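Long-range contacts in HIAXHD3 (Humicola insolens, PDB 3ZXK), which hydrolyses arabinofuranosyl side chains, probably of xylan-type polysaccharides, as an exo-acting family 43 glycoside hydrolase that has served as the scaffold for engineering endo-xylanase activity: residues Y215-S219 and D285-E289; T162-A166 and V178-A184; D322-G326 and N350-L354; T54-H58 and E331-W335. All blocks are in the same frame, centred on the assembly; numbering follows the deposited sequence.

Contact 1. Residues Y215-S219 and D285-E289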
loop_
_atom_site.group_PDB
_atom_site.type_symbol
_atom_site.label_atom_id
_atom_site.label_comp_id
_atom_site.label_asym_id
_atom_site.label_seq_id
_atom_site.Cartn_x
_atom_site.Cartn_y
_atom_site.Cartn_z
ATOM N N TYR A 215 17.955 10.361 9.231
ATOM C CA TYR A 215 19.127 11.209 9.061
ATOM C C TYR A 215 19.089 11.881 7.713
ATOM O O TYR A 215 18.546 11.345 6.751
ATOM C CB TYR A 215 20.431 10.414 9.249
ATOM C CG TYR A 215 20.530 9.670 10.574
ATOM C CD1 TYR A 215 20.159 10.275 11.774
ATOM C CD2 TYR A 215 21.003 8.367 10.621
ATOM C CE1 TYR A 215 20.254 9.597 12.986
ATOM C CE2 TYR A 215 21.110 7.679 11.820
ATOM C CZ TYR A 215 20.736 8.303 13.004
ATOM O OH TYR A 215 20.821 7.633 14.206
ATOM N N VAL A 216 19.611 13.092 7.662
ATOM C CA VAL A 216 19.828 13.753 6.388
ATOM C C VAL A 216 21.310 13.707 6.078
ATOM O O VAL A 216 22.136 14.092 6.909
ATOM C CB VAL A 216 19.207 15.184 6.305
ATOM C CG1 VAL A 216 19.526 16.041 7.525
ATOM C CG2 VAL A 216 19.649 15.867 5.002
ATOM N N LEU A 217 21.660 13.162 4.920
ATOM C CA LEU A 217 23.062 13.145 4.478
ATOM C C LEU A 217 23.263 14.185 3.385
ATOM O O LEU A 217 22.378 14.367 2.559
ATOM C CB LEU A 217 23.451 11.775 3.916
ATOM C CG LEU A 217 22.937 10.544 4.646
ATOM C CD1 LEU A 217 23.413 9.293 3.927
ATOM C CD2 LEU A 217 23.379 10.583 6.081
ATOM N N ARG A 218 24.429 14.830 3.366
ATOM C CA ARG A 218 24.766 15.811 2.327
ATOM C C ARG A 218 26.176 15.529 1.807
ATOM O O ARG A 218 27.117 15.251 2.589
ATOM C CB ARG A 218 24.668 17.241 2.867
ATOM C CG ARG A 218 24.787 18.329 1.786
ATOM C CD ARG A 218 24.658 19.713 2.393
ATOM N NE ARG A 218 25.880 20.075 3.115
ATOM C CZ ARG A 218 26.018 21.197 3.819
ATOM N NH1 ARG A 218 25.002 22.056 3.885
ATOM N NH2 ARG A 218 27.162 21.465 4.437
ATOM N N SER A 219 26.334 15.640 0.494
ATOM C CA SER A 219 27.622 15.319 -0.132
ATOM C C SER A 219 28.639 16.380 0.271
ATOM O O SER A 219 28.371 17.582 0.155
ATOM C CB SER A 219 27.497 15.327 -1.645
ATOM O OG SER A 219 28.788 15.238 -2.222
ATOM N N ASP A 285 23.417 27.325 7.172
ATOM C CA ASP A 285 24.507 26.493 6.639
ATOM C C ASP A 285 24.055 25.350 5.691
ATOM O O ASP A 285 24.863 24.496 5.314
ATOM C CB ASP A 285 25.538 26.046 7.714
ATOM C CG ASP A 285 24.948 25.169 8.808
ATOM O OD1 ASP A 285 23.750 24.820 8.752
ATOM O OD2 ASP A 285 25.725 24.827 9.752
ATOM N N GLY A 286 22.773 25.339 5.311
ATOM C CA GLY A 286 22.290 24.475 4.226
ATOM C C GLY A 286 21.775 23.102 4.618
ATOM O O GLY A 286 21.901 22.148 3.840
ATOM N N TRP A 287 21.143 23.002 5.784
ATOM C CA TRP A 287 20.561 21.731 6.216
ATOM C C TRP A 287 19.106 21.887 6.544
ATOM O O TRP A 287 18.704 22.944 7.036
ATOM C CB TRP A 287 21.286 21.239 7.444
ATOM C CG TRP A 287 22.713 20.858 7.217
ATOM C CD1 TRP A 287 23.821 21.682 7.243
ATOM C CD2 TRP A 287 23.220 19.526 6.924
ATOM N NE1 TRP A 287 24.972 20.960 7.019
ATOM C CE2 TRP A 287 24.678 19.656 6.810
ATOM C CE3 TRP A 287 22.638 18.263 6.779
ATOM C CZ2 TRP A 287 25.500 18.557 6.566
ATOM C CZ3 TRP A 287 23.477 17.169 6.514
ATOM C CH2 TRP A 287 24.873 17.313 6.409
ATOM N N PRO A 288 18.296 20.842 6.307
ATOM C CA PRO A 288 16.873 20.951 6.658
ATOM C C PRO A 288 16.620 20.525 8.102
ATOM O O PRO A 288 17.329 19.661 8.622
ATOM C CB PRO A 288 16.195 19.955 5.703
ATOM C CG PRO A 288 17.240 18.896 5.470
ATOM C CD PRO A 288 18.588 19.603 5.553
ATOM N N GLU A 289 15.639 21.163 8.737
ATOM C CA GLU A 289 15.199 20.806 10.101
ATOM C C GLU A 289 13.684 20.766 10.186
ATOM O O GLU A 289 13.004 21.609 9.589
ATOM C CB GLU A 289 15.731 21.816 11.132
ATOM C CG GLU A 289 17.241 21.751 11.319
ATOM C CD GLU A 289 17.783 22.810 12.275
ATOM O OE1 GLU A 289 17.053 23.795 12.578
ATOM O OE2 GLU A 289 18.954 22.680 12.719
HETATM O O HOH W 1 27.656 24.638 4.858
HETATM O O HOH W 2 27.155 22.903 7.193
#

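Contact 2. Residues T162-A166 and V178-A184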
loop_
_atom_site.group_PDB
_atom_site.type_symbol
_atom_site.label_atom_id
_atom_site.label_comp_id
_atom_site.label_asym_id
_atom_site.label_seq_id
_atom_site.Cartn_x
_atom_site.Cartn_y
_atom_site.Cartn_z
ATOM N N THR A 162 24.856 0.106 4.848
ATOM C CA THR A 162 25.608 1.257 4.341
ATOM C C THR A 162 25.074 1.634 2.988
ATOM O O THR A 162 24.410 0.825 2.310
ATOM C CB THR A 162 27.113 0.966 4.252
ATOM O OG1 THR A 162 27.312 -0.211 3.468
ATOM C CG2 THR A 162 27.665 0.704 5.630
ATOM N N ILE A 163 25.315 2.888 2.602
ATOM C CA ILE A 163 24.695 3.426 1.387
ATOM C C ILE A 163 25.685 3.460 0.233
ATOM O O ILE A 163 26.839 3.823 0.431
ATOM C CB ILE A 163 24.075 4.826 1.622
ATOM C CG1 ILE A 163 23.112 4.774 2.823
ATOM C CG2 ILE A 163 23.316 5.306 0.379
ATOM C CD1 ILE A 163 21.955 3.784 2.690
ATOM N N ASN A 164 25.201 3.066 -0.950
ATOM C CA ASN A 164 25.933 3.153 -2.224
ATOM C C ASN A 164 25.186 4.065 -3.200
ATOM O O ASN A 164 23.987 4.308 -3.027
ATOM C CB ASN A 164 26.029 1.755 -2.833
ATOM C CG ASN A 164 26.418 0.727 -1.808
ATOM O OD1 ASN A 164 27.498 0.811 -1.236
ATOM N ND2 ASN A 164 25.502 -0.202 -1.513
ATOM N N VAL A 165 25.882 4.569 -4.214
ATOM C CA VAL A 165 25.224 5.324 -5.274
ATOM C C VAL A 165 25.627 4.762 -6.623
ATOM O O VAL A 165 26.818 4.705 -6.966
ATOM C CB VAL A 165 25.549 6.842 -5.208
ATOM C CG1 VAL A 165 25.087 7.588 -6.478
ATOM C CG2 VAL A 165 24.969 7.466 -3.950
ATOM N N ALA A 166 24.623 4.366 -7.394
ATOM C CA ALA A 166 24.809 3.927 -8.771
ATOM C C ALA A 166 24.457 5.048 -9.737
ATOM O O ALA A 166 23.512 5.836 -9.504
ATOM C CB ALA A 166 23.905 2.737 -9.090
ATOM N N VAL A 178 29.089 2.225 -10.019
ATOM C CA VAL A 178 28.652 2.304 -8.607
ATOM C C VAL A 178 29.783 2.818 -7.723
ATOM O O VAL A 178 30.933 2.381 -7.854
ATOM C CB VAL A 178 28.135 0.960 -8.025
ATOM C CG1 VAL A 178 27.644 1.144 -6.579
ATOM C CG2 VAL A 178 26.995 0.416 -8.852
ATOM N N GLN A 179 29.464 3.778 -6.853
ATOM C CA GLN A 179 30.368 4.098 -5.741
ATOM C C GLN A 179 29.837 3.405 -4.486
ATOM O O GLN A 179 28.726 3.690 -4.026
ATOM C CB GLN A 179 30.508 5.616 -5.512
ATOM C CG GLN A 179 31.471 5.965 -4.384
ATOM C CD GLN A 179 32.920 5.735 -4.768
ATOM O OE1 GLN A 179 33.286 5.823 -5.954
ATOM N NE2 GLN A 179 33.759 5.437 -3.777
ATOM N N GLN A 180 30.632 2.505 -3.928
ATOM C CA GLN A 180 30.220 1.798 -2.726
ATOM C C GLN A 180 30.568 2.605 -1.483
ATOM O O GLN A 180 31.580 3.336 -1.456
ATOM C CB GLN A 180 30.871 0.418 -2.660
ATOM C CG GLN A 180 30.667 -0.363 -3.946
ATOM C CD GLN A 180 30.499 -1.847 -3.725
ATOM O OE1 GLN A 180 31.125 -2.429 -2.837
ATOM N NE2 GLN A 180 29.644 -2.473 -4.540
ATOM N N ARG A 181 29.716 2.468 -0.468
ATOM C CA ARG A 181 29.977 3.004 0.860
ATOM C C ARG A 181 30.162 4.530 0.817
ATOM O O ARG A 181 31.147 5.053 1.354
ATOM C CB ARG A 181 31.200 2.284 1.478
ATOM C CG ARG A 181 31.179 2.178 2.986
ATOM C CD ARG A 181 32.404 1.401 3.488
ATOM N NE ARG A 181 32.564 1.532 4.933
ATOM C CZ ARG A 181 31.958 0.766 5.839
ATOM N NH1 ARG A 181 31.136 -0.205 5.456
ATOM N NH2 ARG A 181 32.172 0.979 7.133
ATOM N N VAL A 182 29.233 5.240 0.175
ATOM C CA VAL A 182 29.227 6.712 0.196
ATOM C C VAL A 182 28.890 7.241 1.591
ATOM O O VAL A 182 29.168 8.404 1.901
ATOM C CB VAL A 182 28.256 7.310 -0.858
ATOM C CG1 VAL A 182 28.542 6.703 -2.218
ATOM C CG2 VAL A 182 26.757 7.127 -0.491
ATOM N N TYR A 183 28.221 6.401 2.390
ATOM C CA TYR A 183 27.927 6.693 3.789
ATOM C C TYR A 183 27.917 5.389 4.590
ATOM O O TYR A 183 27.266 4.418 4.193
ATOM C CB TYR A 183 26.548 7.380 3.965
ATOM C CG TYR A 183 26.287 7.683 5.435
ATOM C CD1 TYR A 183 27.018 8.684 6.095
ATOM C CD2 TYR A 183 25.382 6.924 6.182
ATOM C CE1 TYR A 183 26.820 8.936 7.438
ATOM C CE2 TYR A 183 25.183 7.167 7.528
ATOM C CZ TYR A 183 25.914 8.158 8.152
ATOM O OH TYR A 183 25.685 8.390 9.490
ATOM N N ALA A 184 28.621 5.393 5.720
ATOM C CA ALA A 184 28.504 4.353 6.742
ATOM C C ALA A 184 28.346 5.074 8.084
ATOM O O ALA A 184 29.060 6.047 8.363
ATOM C CB ALA A 184 29.727 3.455 6.755
#

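Contact 3. Residues D322-G326 and N350-L354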
loop_
_atom_site.group_PDB
_atom_site.type_symbol
_atom_site.label_atom_id
_atom_site.label_comp_id
_atom_site.label_asym_id
_atom_site.label_seq_id
_atom_site.Cartn_x
_atom_site.Cartn_y
_atom_site.Cartn_z
ATOM N N ASP A 322 -18.942 1.222 -4.445
ATOM C CA ASP A 322 -18.342 0.657 -5.644
ATOM C C ASP A 322 -19.174 -0.519 -6.096
ATOM O O ASP A 322 -19.242 -1.550 -5.424
ATOM C CB ASP A 322 -16.890 0.225 -5.358
ATOM C CG ASP A 322 -16.123 -0.139 -6.632
ATOM O OD1 ASP A 322 -16.764 -0.404 -7.693
ATOM O OD2 ASP A 322 -14.885 -0.162 -6.559
ATOM N N GLU A 323 -19.831 -0.335 -7.235
ATOM C CA GLU A 323 -20.668 -1.392 -7.801
ATOM C C GLU A 323 -20.002 -2.118 -8.972
ATOM O O GLU A 323 -20.671 -2.790 -9.755
ATOM C CB GLU A 323 -22.072 -0.879 -8.149
ATOM C CG GLU A 323 -22.880 -0.646 -6.869
ATOM C CD GLU A 323 -24.260 -0.075 -7.104
ATOM O OE1 GLU A 323 -24.396 0.923 -7.848
ATOM O OE2 GLU A 323 -25.223 -0.618 -6.519
ATOM N N PHE A 324 -18.676 -1.988 -9.070
ATOM C CA PHE A 324 -17.863 -2.744 -10.029
ATOM C C PHE A 324 -18.361 -2.526 -11.442
ATOM O O PHE A 324 -18.612 -3.471 -12.206
ATOM C CB PHE A 324 -17.830 -4.243 -9.673
ATOM C CG PHE A 324 -17.131 -4.527 -8.365
ATOM C CD1 PHE A 324 -15.733 -4.415 -8.253
ATOM C CD2 PHE A 324 -17.863 -4.872 -7.228
ATOM C CE1 PHE A 324 -15.084 -4.666 -7.041
ATOM C CE2 PHE A 324 -17.215 -5.114 -6.012
ATOM C CZ PHE A 324 -15.829 -5.011 -5.920
ATOM N N ARG A 325 -18.474 -1.250 -11.783
ATOM C CA ARG A 325 -18.926 -0.821 -13.102
ATOM C C ARG A 325 -17.752 -0.583 -14.030
ATOM O O ARG A 325 -16.639 -0.396 -13.574
ATOM C CB ARG A 325 -19.748 0.456 -12.961
ATOM C CG ARG A 325 -21.017 0.241 -12.161
ATOM C CD ARG A 325 -21.807 1.533 -12.012
ATOM N NE ARG A 325 -22.948 1.327 -11.131
ATOM C CZ ARG A 325 -24.204 1.228 -11.544
ATOM N NH1 ARG A 325 -24.498 1.341 -12.832
ATOM N NH2 ARG A 325 -25.172 1.030 -10.669
ATOM N N GLY A 326 -18.008 -0.611 -15.334
ATOM C CA GLY A 326 -16.971 -0.316 -16.326
ATOM C C GLY A 326 -16.019 -1.473 -16.557
ATOM O O GLY A 326 -16.328 -2.622 -16.221
ATOM N N ASN A 350 -25.375 -2.143 -17.467
ATOM C CA ASN A 350 -26.046 -1.186 -16.579
ATOM C C ASN A 350 -25.689 -1.375 -15.109
ATOM O O ASN A 350 -25.556 -0.406 -14.357
ATOM C CB ASN A 350 -27.575 -1.234 -16.773
ATOM C CG ASN A 350 -27.998 -0.907 -18.197
ATOM O OD1 ASN A 350 -27.346 -0.120 -18.889
ATOM N ND2 ASN A 350 -29.106 -1.508 -18.641
ATOM N N GLU A 351 -25.511 -2.627 -14.710
ATOM C CA GLU A 351 -25.381 -2.953 -13.301
ATOM C C GLU A 351 -23.939 -3.190 -12.874
ATOM O O GLU A 351 -23.622 -3.079 -11.690
ATOM C CB GLU A 351 -26.255 -4.166 -12.973
ATOM C CG GLU A 351 -27.749 -3.871 -13.027
ATOM C CD GLU A 351 -28.580 -5.101 -13.333
ATOM O OE1 GLU A 351 -28.182 -6.219 -12.918
ATOM O OE2 GLU A 351 -29.635 -4.945 -13.990
ATOM N N GLY A 352 -23.055 -3.510 -13.818
ATOM C CA GLY A 352 -21.702 -3.915 -13.435
ATOM C C GLY A 352 -21.732 -5.224 -12.659
ATOM O O GLY A 352 -22.580 -6.088 -12.887
ATOM N N GLY A 353 -20.811 -5.347 -11.717
ATOM C CA GLY A 353 -20.651 -6.579 -10.969
ATOM C C GLY A 353 -19.371 -7.303 -11.334
ATOM O O GLY A 353 -18.896 -7.243 -12.469
ATOM N N LEU A 354 -18.808 -7.952 -10.322
ATOM C CA LEU A 354 -17.610 -8.740 -10.465
ATOM C C LEU A 354 -17.924 -10.234 -10.298
ATOM O O LEU A 354 -18.446 -10.653 -9.261
ATOM C CB LEU A 354 -16.588 -8.315 -9.390
ATOM C CG LEU A 354 -15.324 -9.196 -9.177
ATOM C CD1 LEU A 354 -14.424 -9.135 -10.419
ATOM C CD2 LEU A 354 -14.539 -8.786 -7.931
#

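Contact 4. Residues T54-H58 and E331-W335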
loop_
_atom_site.group_PDB
_atom_site.type_symbol
_atom_site.label_atom_id
_atom_site.label_comp_id
_atom_site.label_asym_id
_atom_site.label_seq_id
_atom_site.Cartn_x
_atom_site.Cartn_y
_atom_site.Cartn_z
ATOM N N THR A 54 -5.580 10.941 -3.326
ATOM C CA THR A 54 -6.473 10.084 -4.112
ATOM C C THR A 54 -5.584 9.133 -4.914
ATOM O O THR A 54 -4.610 9.598 -5.527
ATOM C CB THR A 54 -7.279 10.918 -5.120
ATOM O OG1 THR A 54 -8.091 11.872 -4.419
ATOM C CG2 THR A 54 -8.171 10.025 -5.976
ATOM N N PRO A 55 -5.892 7.818 -4.907
ATOM C CA PRO A 55 -5.071 6.886 -5.711
ATOM C C PRO A 55 -5.378 7.055 -7.202
ATOM O O PRO A 55 -6.559 7.206 -7.575
ATOM C CB PRO A 55 -5.478 5.500 -5.180
ATOM C CG PRO A 55 -6.836 5.692 -4.623
ATOM C CD PRO A 55 -7.010 7.130 -4.222
ATOM N N VAL A 56 -4.343 7.114 -8.043
ATOM C CA VAL A 56 -4.580 7.372 -9.469
ATOM C C VAL A 56 -4.098 6.294 -10.424
ATOM O O VAL A 56 -4.636 6.180 -11.526
ATOM C CB VAL A 56 -4.096 8.764 -9.921
ATOM C CG1 VAL A 56 -4.928 9.823 -9.206
ATOM C CG2 VAL A 56 -2.591 8.932 -9.679
ATOM N N THR A 57 -3.125 5.497 -10.002
ATOM C CA THR A 57 -2.559 4.435 -10.850
ATOM C C THR A 57 -1.722 3.475 -10.010
ATOM O O THR A 57 -1.525 3.710 -8.815
ATOM C CB THR A 57 -1.736 5.033 -12.059
ATOM O OG1 THR A 57 -1.445 4.004 -13.026
ATOM C CG2 THR A 57 -0.432 5.696 -11.609
ATOM N N HIS A 58 -1.243 2.401 -10.622
ATOM C CA HIS A 58 -0.249 1.535 -9.988
ATOM C C HIS A 58 0.866 1.343 -10.981
ATOM O O HIS A 58 0.617 1.115 -12.165
ATOM C CB HIS A 58 -0.799 0.149 -9.695
ATOM C CG HIS A 58 -1.684 0.053 -8.472
ATOM N ND1 HIS A 58 -2.954 0.529 -8.442
ATOM C CD2 HIS A 58 -1.439 -0.503 -7.222
ATOM C CE1 HIS A 58 -3.515 0.238 -7.244
ATOM N NE2 HIS A 58 -2.590 -0.376 -6.491
ATOM N N GLU A 331 -8.848 2.210 -8.243
ATOM C CA GLU A 331 -7.457 2.145 -7.827
ATOM C C GLU A 331 -7.332 1.642 -6.396
ATOM O O GLU A 331 -6.231 1.420 -5.915
ATOM C CB GLU A 331 -6.826 3.535 -7.989
ATOM C CG GLU A 331 -6.585 3.919 -9.444
ATOM C CD GLU A 331 -5.634 2.930 -10.107
ATOM O OE1 GLU A 331 -4.577 2.618 -9.493
ATOM O OE2 GLU A 331 -5.930 2.450 -11.232
ATOM N N HIS A 332 -8.460 1.411 -5.727
ATOM C CA HIS A 332 -8.413 0.912 -4.337
ATOM C C HIS A 332 -8.199 -0.589 -4.210
ATOM O O HIS A 332 -7.792 -1.075 -3.146
ATOM C CB HIS A 332 -9.692 1.285 -3.589
ATOM C CG HIS A 332 -9.924 2.756 -3.502
ATOM N ND1 HIS A 332 -9.291 3.543 -2.610
ATOM C CD2 HIS A 332 -10.723 3.592 -4.269
ATOM C CE1 HIS A 332 -9.653 4.812 -2.803
ATOM N NE2 HIS A 332 -10.528 4.845 -3.824
ATOM N N TRP A 333 -8.451 -1.350 -5.271
ATOM C CA TRP A 333 -8.411 -2.814 -5.170
ATOM C C TRP A 333 -7.105 -3.393 -5.587
ATOM O O TRP A 333 -6.485 -2.940 -6.576
ATOM C CB TRP A 333 -9.475 -3.419 -6.052
ATOM C CG TRP A 333 -10.874 -3.063 -5.657
ATOM C CD1 TRP A 333 -11.747 -2.185 -6.302
ATOM C CD2 TRP A 333 -11.634 -3.632 -4.553
ATOM N NE1 TRP A 333 -12.973 -2.163 -5.659
ATOM C CE2 TRP A 333 -12.954 -3.007 -4.589
ATOM C CE3 TRP A 333 -11.353 -4.547 -3.552
ATOM C CZ2 TRP A 333 -13.951 -3.331 -3.663
ATOM C CZ3 TRP A 333 -12.357 -4.868 -2.629
ATOM C CH2 TRP A 333 -13.629 -4.266 -2.688
ATOM N N GLU A 334 -6.683 -4.409 -4.831
ATOM C CA GLU A 334 -5.499 -5.199 -5.173
ATOM C C GLU A 334 -5.727 -6.642 -4.804
ATOM O O GLU A 334 -6.252 -6.950 -3.718
ATOM C CB GLU A 334 -4.249 -4.701 -4.413
ATOM C CG GLU A 334 -3.758 -3.291 -4.782
ATOM C CD GLU A 334 -2.874 -2.614 -3.750
ATOM O OE1 GLU A 334 -2.451 -3.234 -2.739
ATOM O OE2 GLU A 334 -2.570 -1.415 -3.953
ATOM N N TRP A 335 -5.335 -7.540 -5.690
ATOM C CA TRP A 335 -5.452 -8.960 -5.416
ATOM C C TRP A 335 -4.357 -9.430 -4.489
ATOM O O TRP A 335 -3.288 -8.831 -4.466
ATOM C CB TRP A 335 -5.300 -9.728 -6.708
ATOM C CG TRP A 335 -6.296 -9.421 -7.781
ATOM C CD1 TRP A 335 -6.122 -8.605 -8.890
ATOM C CD2 TRP A 335 -7.622 -10.014 -7.923
ATOM N NE1 TRP A 335 -7.259 -8.613 -9.673
ATOM C CE2 TRP A 335 -8.195 -9.437 -9.140
ATOM C CE3 TRP A 335 -8.397 -10.894 -7.149
ATOM C CZ2 TRP A 335 -9.458 -9.783 -9.588
ATOM C CZ3 TRP A 335 -9.675 -11.230 -7.605
ATOM C CH2 TRP A 335 -10.192 -10.682 -8.805
#

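Contact 1. Residues Y215-S219 and D285-E289
Arg218 sends its NH1 to the carbonyl oxygen of Asp285, 2.8 Å from NH1 to O. The bond is nearly straight (167° at the hydrogen), stays in the guanidinium plane and uses a lone pair of the carbonyl. NH1 also gives a weak bond to Gly286 O at 3.1 Å, an oxygen that the hydroxyl of Tyr204 bonds as well. Two waters accept from Arg218 NH2 and each turns a hydrogen back to Asp285 O, one of them only weakly. NE1 of Trp287 lies over the guanidinium face, but both are donors and do not bond; its hydrogen goes to the second water, 2.9 Å from Trp287 NE1. The segments belong to successive sheets of the five-bladed β-propeller expected of family 43, strand 213-219 in one blade and strand 288-290 at the margin of the next. A bend at chi3 (75°) folds the guanidinium over the indole, the planes 32° apart, while Arg218 CB sits 4.0 Å from the centroid of the six-membered ring of Trp287 in a CH-pi contact. With an alanine in place of Trp287, Arg218 would lose the surface its chain lies against, and its guanidinium would probably turn more freely away from the two carbonyls. Glycine suits position 286, since a β-carbon there would collide with Arg218 NH1. Beyond the arginine, the CG2 methyl of Val216 abuts Pro288 CG at 3.9 Å. The carboxylate of Asp285 turns instead to Thr283 and Arg231.

Contact 2. Residues T162-A166 and V178-A184
Ile163 to Ala166 run antiparallel to Val178 to Arg181, the strand axes 4.7 Å apart and 175° from each other in direction. Val165 and Gln179 form a hydrogen-bonded pair, with 3.0 Å from Val165 N to Gln179 O, and Ile163 N gives a straight bond to Tyr183 O at 2.9 Å. Between these pairs the register slips by two residues. Arg181 takes a left-handed backbone conformation, and Ile163 O receives only a weak bond from Val182 N. Asn164 fills in for the missing backbone partner: its CG stands beside its own backbone N (chi1 -45°), which brings OD1 to 2.9 Å from Arg181 N, in the plane of the amide carbonyl. A short amide is apt here, able to accept the N-H that the slip leaves over. On the buried face Val165 and Val182 cross at about a right angle, CG2 to CG2 at 3.9 Å, and CG2 of Ile163 approaches the same methyl of Val182. Branched residues fill this layer, which goes on to Ile205 and Val207 of strand 202-209. On the other face Ala166 CB meets Val178 CG2 at 3.9 Å, with Tyr158 beside both. At the far end Thr162 CG2 lies 3.6 Å from Ala184 CB, which in turn rests over one face of the Arg181 guanidinium. Positions 180 and 181 are exposed, which suits the long polar chains of Gln180 and Arg181. Val182 and Tyr183 both face Ile163, a classic β bulge in the hairpin that completes the outer half of a four-stranded propeller blade.

Contact 3. Residues D322-G326 and N350-L354
Gly353 N is gripped by two carbonyls in succession. It gives its hydrogen mainly to Phe324 O, 2.9 Å away and approached from above the carbonyl plane, and shares it weakly with Glu323 O at 3.2 Å. Neither Gly352 nor Gly353 is incidental: a β-carbon on Gly352 would run into Phe324 O, and on Gly353 the backbone angles alone would jam it against the preceding carbonyl. Phe324 takes a left-handed conformation, and Asp322 OD1 accepts from Phe324 N at 2.8 Å, an Asx turn consistent with it. The other carboxylate oxygen of Asp322 bonds Trp333. With CG beside its backbone N (chi1 -66°), the Phe324 ring stands over the incoming chain, and Leu354 CB comes over one face, 4.2 Å from the ring centroid. Asp322 OD1 lies above the opposite face, toward the rim. Leu346, Leu372 and Phe329 continue this apolar cluster of the concanavalin-like domain, a setting that suits an aromatic and a leucine. On the outer side Arg325 NH2 reaches Glu323 OE1 at 2.9 Å, a salt bridge whose N-H points straight at the oxygen, lying in the guanidinium plane yet meeting the carboxylate from above. The chemistry thus divides in two. Backbone hydrogen bonds and ring packing join the two loops on the inside, while the salt bridge closes on itself within 322-326 and so adds no cross-link between them.

Contact 4. Residues T54-H58 and E331-W335
His58 is clasped between two carboxylates, and this is the tightly packed part of the contact, with His58 and Glu334 buried. His58 ND1 gives to Glu331 OE1 at 2.8 Å, a bent bond (140°) on the syn side of the carboxylate. His58 NE2 gives a straighter one to Glu334 OE2 at 2.7 Å, in the imidazole plane. With both nitrogens donating, the ring is probably positively charged, and Glu334 is further paired with Arg375 and Arg509. Glu331 gets there by a bend at chi2 (-61°), which lays its chain along Val56 and Thr57, CG 3.6 Å from Val56 C. Strand 54-58, where Val56 and Thr57 form a classic bulge opposite Val44, edges a four-stranded propeller blade, and Glu331 to Trp335 lead into the C-terminal β-sandwich, so the contact joins the two domains. A leucine in place of His58 would probably leave Glu331 OE1 and Glu334 OE2 without the N-H groups that now tie both to strand 54-58. Toward partly exposed Pro55 the contact turns apolar, with no polar bond between Pro55 and Glu331 or His332: Pro55 CB touches Glu331 CB at 3.7 Å, while Pro55 CG rests over the face of His332, whose NE2 is engaged by Leu316 O. A rigid proline ring suits that flat surface.

Overall arrangement
From the N terminus, residues 54-58 open contact 4, whose partner 331-335 arrives only after the rest of the propeller has been laid down. Within that long span contact 2 closes first, a short hairpin loop, and contact 1 follows in series, closing a larger one between successive blades. These two touch, Leu217 CD1 packing on Tyr183 CG at 3.6 Å. Contact 3 crosses contact 4: 322-326 comes before 331-335 and 350-354 after it, and Trp333 packs on Phe324, so the two contacts touch. Contact 2 thus pairs strands within one blade, contact 1 ties neighbouring blades, contact 3 joins loops of the sandwich, and contact 4 links the domains; the centres of contacts 1 and 3 lie about 50 Å apart.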